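Local coordinates for protein GTP pyrophosphokinase YjbM (Bacillus subtilis, PDB 5DEC) that makes the alarmone (p)ppGpp by transferring pyrophosphate from ATP to GDP or GTP, working as an allosterically regulated homotetramer, at residues B[170-173]-B[174-178]. Sequence-based numbering, arbitrary orientation.
Sequences GNIP and EKVKL
Pro173 sits at the N-cap of helix 174-202, and its carbonyl starts the helical bonding: Lys177 N donates to Pro173 O at 2.9 Å, and Val176 N adds a weak bond to the same oxygen. One residue back, Ile172 turns its side chain onto the first turn. Its CG2, the branch anti to the backbone N, lies 3.7 Å from Val176 CG1, the two side chains crossing at about a right angle. Both also pack on Leu164 of helix 152-167, and the Ile172 side chain lies about 5 Å from that of Glu161, a product-binding residue. Lys177 runs back along the loop, extended as far as a bend at chi3 (-57°), which brings its CE to 3.4 Å from Ile172 O. Its NZ makes no direct bond to that carbonyl; a water 2.8 Å from Lys177 NZ accepts from it and donates to Ile172 O and to Glu174 OE1. A second water accepts from Ile172 N, donates to Gly170 O and takes a weak bond from Lys177 NZ. The presumed opposite charges of Lys177 and Glu174 would thus interact through water, so the turn's apolar side packs on helix 152-167 while its polar side relies largely on water-mediated bonds.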
ATOM      1  N   GLY B 170       6.002 -30.482 -14.704  1.00 33.10           N
ATOM      2  CA  GLY B 170       6.585 -31.390 -13.740  1.00 30.48           C
ATOM      3  C   GLY B 170       7.621 -32.320 -14.342  1.00 35.25           C
ATOM      4  O   GLY B 170       8.156 -33.182 -13.650  1.00 36.01           O
ATOM      5  N   ASN B 171       7.907 -32.160 -15.629  1.00 28.52           N
ATOM      6  CA  ASN B 171       8.885 -33.033 -16.297  1.00 26.38           C
ATOM      7  C   ASN B 171       9.912 -32.201 -17.021  1.00 31.38           C
ATOM      8  O   ASN B 171       9.847 -32.033 -18.231  1.00 27.59           O
ATOM      9  CB  ASN B 171       8.136 -33.954 -17.290  1.00 29.04           C
ATOM     10  CG  ASN B 171       9.058 -34.891 -18.079  1.00 32.34           C
ATOM     11  OD1 ASN B 171      10.216 -35.147 -17.712  1.00 29.83           O
ATOM     12  ND2 ASN B 171       8.541 -35.390 -19.200  1.00 32.57           N
ATOM     13  N   ILE B 172      10.887 -31.692 -16.270  1.00 30.16           N
ATOM     14  CA  ILE B 172      11.922 -30.856 -16.841  1.00 28.81           C
ATOM     15  C   ILE B 172      12.900 -31.758 -17.586  1.00 28.73           C
ATOM     16  O   ILE B 172      13.395 -32.718 -17.006  1.00 30.22           O
ATOM     17  CB  ILE B 172      12.647 -30.037 -15.724  1.00 25.80           C
ATOM     18  CG1 ILE B 172      11.646 -29.134 -14.994  1.00 22.88           C
ATOM     19  CG2 ILE B 172      13.737 -29.170 -16.308  1.00 27.20           C
ATOM     20  CD1 ILE B 172      12.248 -28.447 -13.743  1.00 26.51           C
ATOM     21  N   PRO B 173      13.219 -31.418 -18.851  1.00 27.98           N
ATOM     22  CA  PRO B 173      14.120 -32.238 -19.658  1.00 40.60           C
ATOM     23  C   PRO B 173      15.482 -32.293 -19.006  1.00 38.29           C
ATOM     24  O   PRO B 173      15.875 -31.355 -18.320  1.00 33.02           O
ATOM     25  CB  PRO B 173      14.169 -31.510 -21.008  1.00 41.52           C
ATOM     26  CG  PRO B 173      12.961 -30.666 -21.038  1.00 33.74           C
ATOM     27  CD  PRO B 173      12.709 -30.261 -19.602  1.00 29.44           C
ATOM     28  N   GLU B 174      16.205 -33.375 -19.231  1.00 32.52           N
ATOM     29  CA  GLU B 174      17.406 -33.611 -18.457  1.00 36.17           C
ATOM     30  C   GLU B 174      18.462 -32.540 -18.713  1.00 29.53           C
ATOM     31  O   GLU B 174      19.171 -32.173 -17.791  1.00 34.09           O
ATOM     32  CB  GLU B 174      17.977 -35.007 -18.769  1.00 46.70           C
ATOM     33  CG  GLU B 174      18.701 -35.627 -17.576  1.00 63.60           C
ATOM     34  CD  GLU B 174      17.734 -35.989 -16.443  1.00 80.69           C
ATOM     35  OE1 GLU B 174      16.536 -36.238 -16.718  1.00 83.32           O
ATOM     36  OE2 GLU B 174      18.166 -35.996 -15.270  1.00 84.70           O
ATOM     37  N   LYS B 175      18.516 -31.987 -19.929  1.00 33.64           N
ATOM     38  CA  LYS B 175      19.525 -30.976 -20.238  1.00 35.06           C
ATOM     39  C   LYS B 175      19.277 -29.715 -19.414  1.00 33.47           C
ATOM     40  O   LYS B 175      20.210 -29.061 -18.915  1.00 31.02           O
ATOM     41  CB  LYS B 175      19.474 -30.586 -21.723  1.00 39.63           C
ATOM     42  CG  LYS B 175      20.402 -31.320 -22.683  1.00 53.23           C
ATOM     43  CD  LYS B 175      20.414 -30.566 -24.017  1.00 58.00           C
ATOM     44  CE  LYS B 175      20.584 -31.476 -25.214  1.00 56.57           C
ATOM     45  NZ  LYS B 175      21.905 -32.155 -25.232  1.00 59.99           N
ATOM     46  N   VAL B 176      18.005 -29.419 -19.192  1.00 28.15           N
ATOM     47  CA  VAL B 176      17.668 -28.229 -18.420  1.00 26.81           C
ATOM     48  C   VAL B 176      17.816 -28.523 -16.943  1.00 22.15           C
ATOM     49  O   VAL B 176      18.283 -27.675 -16.178  1.00 26.28           O
ATOM     50  CB  VAL B 176      16.221 -27.736 -18.725  1.00 24.34           C
ATOM     51  CG1 VAL B 176      15.848 -26.588 -17.794  1.00 24.70           C
ATOM     52  CG2 VAL B 176      16.110 -27.267 -20.170  1.00 28.73           C
ATOM     53  N   LYS B 177      17.422 -29.721 -16.532  1.00 21.72           N
ATOM     54  CA  LYS B 177      17.548 -30.118 -15.140  1.00 29.26           C
ATOM     55  C   LYS B 177      18.991 -30.184 -14.645  1.00 27.02           C
ATOM     56  O   LYS B 177      19.263 -29.833 -13.503  1.00 24.39           O
ATOM     57  CB  LYS B 177      16.888 -31.481 -14.923  1.00 37.78           C
ATOM     58  CG  LYS B 177      16.763 -31.845 -13.454  1.00 47.85           C
ATOM     59  CD  LYS B 177      16.062 -33.180 -13.236  1.00 58.85           C
ATOM     60  CE  LYS B 177      14.684 -33.179 -13.874  1.00 65.78           C
ATOM     61  NZ  LYS B 177      14.095 -34.547 -13.926  1.00 76.75           N
ATOM     62  N   LEU B 178      19.911 -30.645 -15.496  1.00 26.27           N
ATOM     63  CA  LEU B 178      21.332 -30.650 -15.145  1.00 27.94           C
ATOM     64  C   LEU B 178      21.821 -29.224 -14.864  1.00 20.97           C
ATOM     65  O   LEU B 178      22.502 -28.969 -13.868  1.00 27.66           O
ATOM     66  CB  LEU B 178      22.160 -31.301 -16.261  1.00 38.45           C
ATOM     67  CG  LEU B 178      21.955 -32.812 -16.425  1.00 35.55           C
ATOM     68  CD1 LEU B 178      22.849 -33.413 -17.526  1.00 37.36           C
ATOM     69  CD2 LEU B 178      22.155 -33.535 -15.090  1.00 38.37           C
TER
HETATM   70  O   HOH W   1      11.339 -32.661 -13.949  1.00 47.21           O
HETATM   71  O   HOH W   2      14.058 -35.178 -16.705  1.00 43.44           O